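Local coordinates for initiator protein NS1 (Human bocavirus, PDB 4KW3) that probably recognises and nicks the viral replication origin through this N-terminal endonuclease domain, initiating rolling-circle DNA replication, with helicase activity residing elsewhere in the full-length protein, at residues 17-22 against 115-120; 76-81 against 143-148; 104-109 against 243-248. One frame throughout, in Å; residues are numbered along the deposited sequence.

Contact 1 (17-22 against 115-120); sequences TYVFKF and HCHIIV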
loop_
_atom_site.group_PDB
_atom_site.type_symbol
_atom_site.label_atom_id
_atom_site.label_comp_id
_atom_site.label_asym_id
_atom_site.label_seq_id
_atom_site.Cartn_x
_atom_site.Cartn_y
_atom_site.Cartn_z
ATOM N N THR A 17 7.752 -6.490 8.964
ATOM C CA THR A 17 6.569 -6.287 8.135
ATOM C C THR A 17 5.423 -5.709 8.963
ATOM O O THR A 17 5.092 -6.221 10.049
ATOM C CB THR A 17 6.163 -7.601 7.435
ATOM O OG1 THR A 17 7.262 -8.061 6.633
ATOM C CG2 THR A 17 4.904 -7.406 6.537
ATOM N N TYR A 18 4.849 -4.615 8.472
ATOM C CA TYR A 18 3.714 -3.979 9.150
ATOM C C TYR A 18 2.457 -3.984 8.279
ATOM O O TYR A 18 2.529 -4.025 7.040
ATOM C CB TYR A 18 4.037 -2.528 9.507
ATOM C CG TYR A 18 5.203 -2.332 10.456
ATOM C CD1 TYR A 18 6.508 -2.257 9.984
ATOM C CD2 TYR A 18 4.992 -2.185 11.821
ATOM C CE1 TYR A 18 7.572 -2.045 10.847
ATOM C CE2 TYR A 18 6.039 -1.995 12.684
ATOM C CZ TYR A 18 7.334 -1.926 12.198
ATOM O OH TYR A 18 8.385 -1.742 13.086
ATOM N N VAL A 19 1.303 -3.911 8.933
ATOM C CA VAL A 19 0.061 -3.673 8.224
ATOM C C VAL A 19 -0.591 -2.399 8.742
ATOM O O VAL A 19 -0.900 -2.275 9.933
ATOM C CB VAL A 19 -0.940 -4.842 8.340
ATOM C CG1 VAL A 19 -2.242 -4.468 7.603
ATOM C CG2 VAL A 19 -0.354 -6.083 7.733
ATOM N N PHE A 20 -0.790 -1.459 7.823
ATOM C CA PHE A 20 -1.495 -0.221 8.099
ATOM C C PHE A 20 -2.928 -0.353 7.601
ATOM O O PHE A 20 -3.140 -0.758 6.472
ATOM C CB PHE A 20 -0.807 0.951 7.385
ATOM C CG PHE A 20 -1.669 2.179 7.285
ATOM C CD1 PHE A 20 -1.746 3.074 8.342
ATOM C CD2 PHE A 20 -2.418 2.432 6.139
ATOM C CE1 PHE A 20 -2.550 4.195 8.262
ATOM C CE2 PHE A 20 -3.223 3.558 6.053
ATOM C CZ PHE A 20 -3.284 4.445 7.114
ATOM N N LYS A 21 -3.905 -0.046 8.452
ATOM C CA LYS A 21 -5.323 -0.017 8.073
ATOM C C LYS A 21 -5.787 1.434 7.966
ATOM O O LYS A 21 -5.658 2.189 8.925
ATOM C CB LYS A 21 -6.177 -0.698 9.138
ATOM C CG LYS A 21 -6.669 -2.081 8.809
ATOM C CD LYS A 21 -7.839 -2.473 9.730
ATOM C CE LYS A 21 -7.385 -2.806 11.164
ATOM N NZ LYS A 21 -7.276 -4.275 11.444
ATOM N N PHE A 22 -6.323 1.841 6.820
ATOM C CA PHE A 22 -6.894 3.184 6.717
ATOM C C PHE A 22 -8.068 3.360 7.719
ATOM O O PHE A 22 -9.075 2.657 7.654
ATOM C CB PHE A 22 -7.346 3.462 5.282
ATOM C CG PHE A 22 -7.605 4.907 5.012
ATOM C CD1 PHE A 22 -8.832 5.468 5.300
ATOM C CD2 PHE A 22 -6.612 5.713 4.489
ATOM C CE1 PHE A 22 -9.060 6.809 5.068
ATOM C CE2 PHE A 22 -6.839 7.052 4.251
ATOM C CZ PHE A 22 -8.065 7.598 4.543
ATOM N N HIS A 115 -5.870 -1.521 3.155
ATOM C CA HIS A 115 -4.611 -1.567 3.880
ATOM C C HIS A 115 -3.340 -1.468 3.049
ATOM O O HIS A 115 -3.353 -1.620 1.842
ATOM C CB HIS A 115 -4.565 -2.765 4.849
ATOM C CG HIS A 115 -4.849 -4.082 4.218
ATOM N ND1 HIS A 115 -5.673 -5.015 4.809
ATOM C CD2 HIS A 115 -4.390 -4.648 3.080
ATOM C CE1 HIS A 115 -5.744 -6.084 4.034
ATOM N NE2 HIS A 115 -4.967 -5.892 2.983
ATOM N N CYS A 116 -2.238 -1.184 3.725
ATOM C CA CYS A 116 -0.936 -1.291 3.107
ATOM C C CYS A 116 -0.083 -2.282 3.887
ATOM O O CYS A 116 -0.091 -2.284 5.125
ATOM C CB CYS A 116 -0.239 0.052 3.125
ATOM S SG CYS A 116 -0.929 1.193 1.987
ATOM N N HIS A 117 0.663 -3.106 3.160
ATOM C CA HIS A 117 1.722 -3.905 3.757
ATOM C C HIS A 117 3.015 -3.163 3.503
ATOM O O HIS A 117 3.226 -2.630 2.391
ATOM C CB HIS A 117 1.802 -5.281 3.122
ATOM C CG HIS A 117 0.636 -6.156 3.434
ATOM N ND1 HIS A 117 0.666 -7.099 4.447
ATOM C CD2 HIS A 117 -0.600 -6.225 2.880
ATOM C CE1 HIS A 117 -0.499 -7.719 4.491
ATOM N NE2 HIS A 117 -1.284 -7.205 3.555
ATOM N N ILE A 118 3.845 -3.087 4.544
ATOM C CA ILE A 118 5.159 -2.466 4.449
ATOM C C ILE A 118 6.216 -3.466 4.890
ATOM O O ILE A 118 6.183 -3.956 6.017
ATOM C CB ILE A 118 5.266 -1.242 5.386
ATOM C CG1 ILE A 118 4.129 -0.262 5.115
ATOM C CG2 ILE A 118 6.636 -0.559 5.285
ATOM C CD1 ILE A 118 3.075 -0.254 6.178
ATOM N N ILE A 119 7.155 -3.772 4.007
ATOM C CA ILE A 119 8.341 -4.506 4.424
ATOM C C ILE A 119 9.488 -3.506 4.474
ATOM O O ILE A 119 9.817 -2.864 3.475
ATOM C CB ILE A 119 8.706 -5.668 3.464
ATOM C CG1 ILE A 119 7.496 -6.557 3.193
ATOM C CG2 ILE A 119 9.812 -6.507 4.055
ATOM C CD1 ILE A 119 7.708 -7.489 2.054
ATOM N N VAL A 120 10.085 -3.363 5.645
ATOM C CA VAL A 120 11.179 -2.426 5.808
ATOM C C VAL A 120 12.355 -3.044 6.579
ATOM O O VAL A 120 12.172 -3.769 7.577
ATOM C CB VAL A 120 10.688 -1.140 6.482
ATOM C CG1 VAL A 120 9.885 -1.460 7.753
ATOM C CG2 VAL A 120 11.847 -0.221 6.765
#
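With chi1 at 178°, Val19 turns CG1 opposite its amide nitrogen and lays CG2 beside it, and the two methyls meet different histidines. CG2 lies 3.6 Å from His117 ND1, the two side chains running alongside and pointing the same way, whereas CG1 approaches His115 CB. In His115 the imidazole is tucked between backbone N and carbonyl carbon (chi1 54°), a torsion that leads the ring away from residues 17-22, to the neighbourhood of the Glu108 side chain. Thr17 completes this face: its OG1 packs 3.8 Å from Ile119 CG1 while hydrogen-bonding to Thr201.

The reverse face is largely apolar, though Tyr18 OH hydrogen-bonds to Ala130 O. Tyr18 places CE1 3.9 Å from Val120 CG1, which sits at the ring's edge, and Ile118 CD1 touches both Tyr18 CB (4.1 Å) and Phe20 CB (4.2 Å). The rings of Tyr18 and Phe20 meet helix 134-149.

Strands 17-21 and 115-120 are antiparallel, their axes at 162°. Two hydrogen-bonded pairs, Tyr18 with Ile118 and Phe20 with Cys116, hold the register; Tyr18 N donates to Ile118 O and Cys116 N to Phe20 O, both at 2.9 Å.

His115 and His117 fall in the predicted RCR-2 motif and are predicted ligands of a divalent metal. With both CB atoms on one face, the strand pairing probably presets their spacing, and Val19 gives that side an apolar flank.

Contact 2 (76-81 against 143-148); sequences AVLCKA and AEIIQR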
loop_
_atom_site.group_PDB
_atom_site.type_symbol
_atom_site.label_atom_id
_atom_site.label_comp_id
_atom_site.label_asym_id
_atom_site.label_seq_id
_atom_site.Cartn_x
_atom_site.Cartn_y
_atom_site.Cartn_z
ATOM N N ALA A 76 -2.833 4.064 -5.332
ATOM C CA ALA A 76 -1.441 4.334 -5.641
ATOM C C ALA A 76 -0.903 5.485 -4.784
ATOM O O ALA A 76 0.227 5.422 -4.287
ATOM C CB ALA A 76 -1.251 4.610 -7.130
ATOM N N VAL A 77 -1.731 6.503 -4.566
ATOM C CA VAL A 77 -1.335 7.647 -3.754
ATOM C C VAL A 77 -1.120 7.242 -2.291
ATOM O O VAL A 77 -0.112 7.613 -1.677
ATOM C CB VAL A 77 -2.393 8.767 -3.834
ATOM C CG1 VAL A 77 -2.022 9.969 -2.927
ATOM C CG2 VAL A 77 -2.549 9.216 -5.267
ATOM N N LEU A 78 -2.061 6.472 -1.752
ATOM C CA LEU A 78 -1.974 5.960 -0.386
ATOM C C LEU A 78 -0.645 5.236 -0.217
ATOM O O LEU A 78 0.083 5.407 0.770
ATOM C CB LEU A 78 -3.119 4.985 -0.103
ATOM C CG LEU A 78 -3.027 4.368 1.297
ATOM C CD1 LEU A 78 -3.000 5.463 2.353
ATOM C CD2 LEU A 78 -4.144 3.371 1.571
ATOM N N CYS A 79 -0.342 4.433 -1.220
ATOM C CA CYS A 79 0.866 3.650 -1.240
ATOM C C CYS A 79 2.132 4.535 -1.260
ATOM O O CYS A 79 3.088 4.242 -0.559
ATOM C CB CYS A 79 0.802 2.695 -2.437
ATOM S SG CYS A 79 2.102 1.491 -2.496
ATOM N N LYS A 80 2.145 5.607 -2.053
ATOM C CA LYS A 80 3.273 6.551 -2.030
ATOM C C LYS A 80 3.388 7.261 -0.675
ATOM O O LYS A 80 4.491 7.511 -0.193
ATOM C CB LYS A 80 3.148 7.598 -3.135
ATOM C CG LYS A 80 3.135 7.026 -4.550
ATOM C CD LYS A 80 2.769 8.093 -5.580
ATOM C CE LYS A 80 2.461 7.490 -6.931
ATOM N NZ LYS A 80 2.139 8.564 -7.927
ATOM N N ALA A 81 2.242 7.603 -0.086
ATOM C CA ALA A 81 2.197 8.270 1.205
ATOM C C ALA A 81 2.885 7.408 2.269
ATOM O O ALA A 81 3.772 7.878 2.996
ATOM C CB ALA A 81 0.753 8.565 1.600
ATOM N N ALA A 143 0.312 11.659 9.032
ATOM C CA ALA A 143 0.776 13.004 8.685
ATOM C C ALA A 143 0.843 13.183 7.161
ATOM O O ALA A 143 0.418 14.219 6.643
ATOM C CB ALA A 143 2.105 13.319 9.338
ATOM N N GLU A 144 1.371 12.176 6.458
ATOM C CA GLU A 144 1.456 12.204 4.996
ATOM C C GLU A 144 0.094 12.213 4.283
ATOM O O GLU A 144 -0.114 12.982 3.342
ATOM C CB GLU A 144 2.265 11.018 4.477
ATOM C CG GLU A 144 3.726 11.121 4.741
ATOM C CD GLU A 144 4.423 12.125 3.839
ATOM O OE1 GLU A 144 3.794 12.609 2.867
ATOM O OE2 GLU A 144 5.606 12.428 4.114
ATOM N N ILE A 145 -0.810 11.353 4.740
ATOM C CA ILE A 145 -2.166 11.283 4.223
ATOM C C ILE A 145 -2.903 12.612 4.427
ATOM O O ILE A 145 -3.457 13.178 3.489
ATOM C CB ILE A 145 -2.957 10.167 4.931
ATOM C CG1 ILE A 145 -2.369 8.795 4.595
ATOM C CG2 ILE A 145 -4.424 10.240 4.560
ATOM C CD1 ILE A 145 -2.988 7.645 5.362
ATOM N N ILE A 146 -2.874 13.112 5.657
ATOM C CA ILE A 146 -3.512 14.371 6.009
ATOM C C ILE A 146 -3.023 15.509 5.118
ATOM O O ILE A 146 -3.826 16.315 4.636
ATOM C CB ILE A 146 -3.266 14.682 7.508
ATOM C CG1 ILE A 146 -4.180 13.803 8.366
ATOM C CG2 ILE A 146 -3.473 16.173 7.839
ATOM C CD1 ILE A 146 -3.752 13.727 9.828
ATOM N N GLN A 147 -1.712 15.559 4.898
ATOM C CA GLN A 147 -1.106 16.572 4.036
ATOM C C GLN A 147 -1.607 16.459 2.585
ATOM O O GLN A 147 -1.821 17.472 1.900
ATOM C CB GLN A 147 0.420 16.493 4.110
ATOM C CG GLN A 147 1.129 17.225 3.000
ATOM C CD GLN A 147 2.021 18.323 3.500
ATOM O OE1 GLN A 147 3.213 18.338 3.196
ATOM N NE2 GLN A 147 1.457 19.261 4.267
ATOM N N ARG A 148 -1.764 15.224 2.120
ATOM C CA ARG A 148 -2.246 14.965 0.773
ATOM C C ARG A 148 -3.706 15.413 0.644
ATOM O O ARG A 148 -4.093 16.014 -0.370
ATOM C CB ARG A 148 -2.094 13.482 0.410
ATOM C CG ARG A 148 -2.662 13.157 -0.934
ATOM C CD ARG A 148 -1.835 13.765 -2.054
ATOM N NE ARG A 148 -2.686 14.082 -3.201
ATOM C CZ ARG A 148 -2.381 13.841 -4.473
ATOM N NH1 ARG A 148 -1.245 13.231 -4.796
ATOM N NH2 ARG A 148 -3.239 14.190 -5.427
#
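Leu78 and Ile145 make the apolar heart of this helix pair. Leu78 CD1 stands 3.7 Å from Ile145 CD1, the two side chains meeting at a slant. Ile145 extends its chain beyond CG1 (chi2 174°), which carries CD1 out to the leucine although the residue's first bond does not aim at the other helix. Ala81 CB lies 4.3 Å from Ile145 CG1, adding a small apolar surface.

A second group of contacts uses the aliphatic parts of polar residues. Ala81 CB faces Glu144 CB at 4.1 Å, and Glu144 CG rests 3.7 Å from Ala81 O; the CA atoms of this pair are 5.5 Å apart, the closest CA pair across the two segments. At the other end Arg148 crosses Val77 at about a right angle, its CG 3.8 Å from Val77 CG1. The arginine chain bends at chi2 (69°), bringing the guanidinium round until Val77 CG2 lies over one of its faces.

The segments of helices 74-94 and 134-149 keep their axes 9.5 Å apart and cross at 133°, joined by van der Waals packing. Cys79 of the first helix touches strands 101-109 and 241-247, while Ile145 and Ile146 of the second meet Leu169 of helix 160-177, and Ile145 also packs on Phe20 of strand 15-21. The pair thus belongs to the helical layer laid against the beta-sheet of an alpha/beta nuclease domain in the Rep clan.

Contact 3 (104-109 against 243-248); sequences IVQSEL and SHTLIN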
loop_
_atom_site.group_PDB
_atom_site.type_symbol
_atom_site.label_atom_id
_atom_site.label_comp_id
_atom_site.label_asym_id
_atom_site.label_seq_id
_atom_site.Cartn_x
_atom_site.Cartn_y
_atom_site.Cartn_z
ATOM N N ILE A 104 9.592 -2.063 0.744
ATOM C CA ILE A 104 8.506 -2.396 -0.174
ATOM C C ILE A 104 7.168 -2.009 0.469
ATOM O O ILE A 104 6.957 -2.250 1.671
ATOM C CB ILE A 104 8.496 -3.874 -0.537
ATOM C CG1 ILE A 104 9.786 -4.236 -1.290
ATOM C CG2 ILE A 104 7.216 -4.214 -1.353
ATOM C CD1 ILE A 104 10.058 -5.754 -1.395
ATOM N N VAL A 105 6.285 -1.386 -0.318
ATOM C CA VAL A 105 4.944 -1.035 0.142
ATOM C C VAL A 105 3.947 -1.498 -0.909
ATOM O O VAL A 105 4.170 -1.336 -2.117
ATOM C CB VAL A 105 4.765 0.504 0.443
ATOM C CG1 VAL A 105 3.317 0.844 0.797
ATOM C CG2 VAL A 105 5.650 0.957 1.579
ATOM N N GLN A 106 2.866 -2.112 -0.442
ATOM C CA GLN A 106 1.780 -2.520 -1.317
ATOM C C GLN A 106 0.424 -2.206 -0.682
ATOM O O GLN A 106 0.107 -2.677 0.414
ATOM C CB GLN A 106 1.875 -4.008 -1.628
ATOM C CG GLN A 106 0.788 -4.533 -2.559
ATOM C CD GLN A 106 1.146 -5.888 -3.149
ATOM O OE1 GLN A 106 2.093 -6.007 -3.938
ATOM N NE2 GLN A 106 0.403 -6.919 -2.756
ATOM N N SER A 107 -0.376 -1.418 -1.389
ATOM C CA SER A 107 -1.743 -1.102 -0.974
ATOM C C SER A 107 -2.733 -2.126 -1.540
ATOM O O SER A 107 -2.524 -2.669 -2.614
ATOM C CB SER A 107 -2.113 0.307 -1.425
ATOM O OG SER A 107 -1.881 0.466 -2.813
ATOM N N GLU A 108 -3.803 -2.393 -0.802
ATOM C CA GLU A 108 -4.776 -3.394 -1.197
ATOM C C GLU A 108 -6.172 -2.974 -0.773
ATOM O O GLU A 108 -6.391 -2.595 0.367
ATOM C CB GLU A 108 -4.431 -4.751 -0.588
ATOM C CG GLU A 108 -5.593 -5.754 -0.511
ATOM C CD GLU A 108 -5.176 -7.104 0.091
ATOM O OE1 GLU A 108 -3.968 -7.301 0.348
ATOM O OE2 GLU A 108 -6.054 -7.968 0.317
ATOM N N LEU A 109 -7.114 -3.055 -1.701
ATOM C CA LEU A 109 -8.511 -2.836 -1.383
ATOM C C LEU A 109 -9.062 -4.170 -0.938
ATOM O O LEU A 109 -9.489 -4.973 -1.767
ATOM C CB LEU A 109 -9.254 -2.377 -2.632
ATOM C CG LEU A 109 -9.133 -0.892 -2.990
ATOM C CD1 LEU A 109 -7.711 -0.400 -3.085
ATOM C CD2 LEU A 109 -9.815 -0.645 -4.283
ATOM N N SER A 243 -3.572 -2.990 -5.168
ATOM C CA SER A 243 -3.868 -1.751 -5.870
ATOM C C SER A 243 -2.622 -1.173 -6.524
ATOM O O SER A 243 -2.661 -0.749 -7.678
ATOM C CB SER A 243 -4.472 -0.730 -4.905
ATOM O OG SER A 243 -4.545 0.525 -5.532
ATOM N N HIS A 244 -1.524 -1.158 -5.772
ATOM C CA HIS A 244 -0.282 -0.516 -6.209
ATOM C C HIS A 244 0.900 -1.004 -5.397
ATOM O O HIS A 244 0.783 -1.252 -4.206
ATOM C CB HIS A 244 -0.385 0.994 -6.054
ATOM C CG HIS A 244 0.673 1.745 -6.796
ATOM N ND1 HIS A 244 0.693 1.833 -8.169
ATOM C CD2 HIS A 244 1.749 2.437 -6.358
ATOM C CE1 HIS A 244 1.735 2.546 -8.546
ATOM N NE2 HIS A 244 2.386 2.930 -7.465
ATOM N N THR A 245 2.048 -1.130 -6.045
ATOM C CA THR A 245 3.224 -1.707 -5.405
ATOM C C THR A 245 4.460 -0.850 -5.622
ATOM O O THR A 245 4.799 -0.516 -6.759
ATOM C CB THR A 245 3.457 -3.121 -5.942
ATOM O OG1 THR A 245 2.311 -3.884 -5.620
ATOM C CG2 THR A 245 4.641 -3.789 -5.281
ATOM N N LEU A 246 5.110 -0.471 -4.529
ATOM C CA LEU A 246 6.350 0.309 -4.611
ATOM C C LEU A 246 7.532 -0.500 -4.109
ATOM O O LEU A 246 7.501 -1.044 -3.003
ATOM C CB LEU A 246 6.232 1.609 -3.829
ATOM C CG LEU A 246 5.346 2.671 -4.484
ATOM C CD1 LEU A 246 5.143 3.853 -3.542
ATOM C CD2 LEU A 246 5.980 3.126 -5.802
ATOM N N ILE A 247 8.551 -0.627 -4.951
ATOM C CA ILE A 247 9.796 -1.255 -4.538
ATOM C C ILE A 247 10.888 -0.183 -4.491
ATOM O O ILE A 247 11.299 0.345 -5.523
ATOM C CB ILE A 247 10.200 -2.390 -5.487
ATOM C CG1 ILE A 247 9.023 -3.338 -5.692
ATOM C CG2 ILE A 247 11.418 -3.152 -4.940
ATOM C CD1 ILE A 247 9.250 -4.371 -6.755
ATOM N N ASN A 248 11.339 0.134 -3.284
ATOM C CA ASN A 248 12.346 1.165 -3.066
ATOM C C ASN A 248 12.074 2.439 -3.841
ATOM O O ASN A 248 12.976 2.997 -4.480
ATOM C CB ASN A 248 13.748 0.616 -3.358
ATOM C CG ASN A 248 14.294 -0.235 -2.202
ATOM O OD1 ASN A 248 14.028 0.041 -1.031
ATOM N ND2 ASN A 248 15.036 -1.279 -2.533
#
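Ile104 and Ile247 lie alongside each other at one end of a buried antiparallel pairing of strands 101-109 and 241-247, in the sheet near the domain centre. The evidence is the 175° angle between segment axes and a ladder of backbone bonds. Leu246 N donates to Val105 O at 2.7 Å, almost straight at 174°, and Val105 N returns the bond to Leu246 O. Ser107 N binds His244 O at 3.1 Å, and Ser243 N extends the ladder to Ser107 O.

On the face of Ile104 and Gln106, Ile104 CG1 approaches Ile247 CG2 at 4.1 Å. Gln106 has CG opposite its backbone N (chi1 -179°), runs on extended and crosses Thr245 at a slant; OE1 accepts a bond from Arg257 NH2, and NE2 binds Leu212 O. On the other face, with Val105, Leu246 and His244, Ser107 OG bonds Gly75 O and lies 3.5 Å from Ser243 CB. Leu109 CD1 covers the same CB at 3.7 Å.

Glu108 points away from residues 243-248, its side chain close to that of His115, and forms a salt bridge with Lys215 of the predicted RCR-3 motif. Strand 101-109 thus contributes a predicted ligand to the probable metal site of a rolling-circle (HUH-type) nuclease.

In the fold
Contacts 1 and 3 share one sheet: strands 101-109 and 114-122 are neighbours, so 17-22, 115-120, 104-109 and 243-248 stand in successive strands, the two contact centres about 9 Å apart. Contact 2 lies in the helices on one side, its centre about 13 Å from contact 1 and about 12 Å from contact 3. Phe20 CZ meets Ile145 CD1 at 3.7 Å, and Ala76 CB meets His244 CG at 3.5 Å, tying helices to sheet. Along the chain the segments alternate, 17-22, 76-81, 104-109, 115-120, 143-148, 243-248, so every pair of contacts interlocks. Because strands 101-109 and 114-122 pair, His115, His117 and Glu108, all predicted metal ligands, come together.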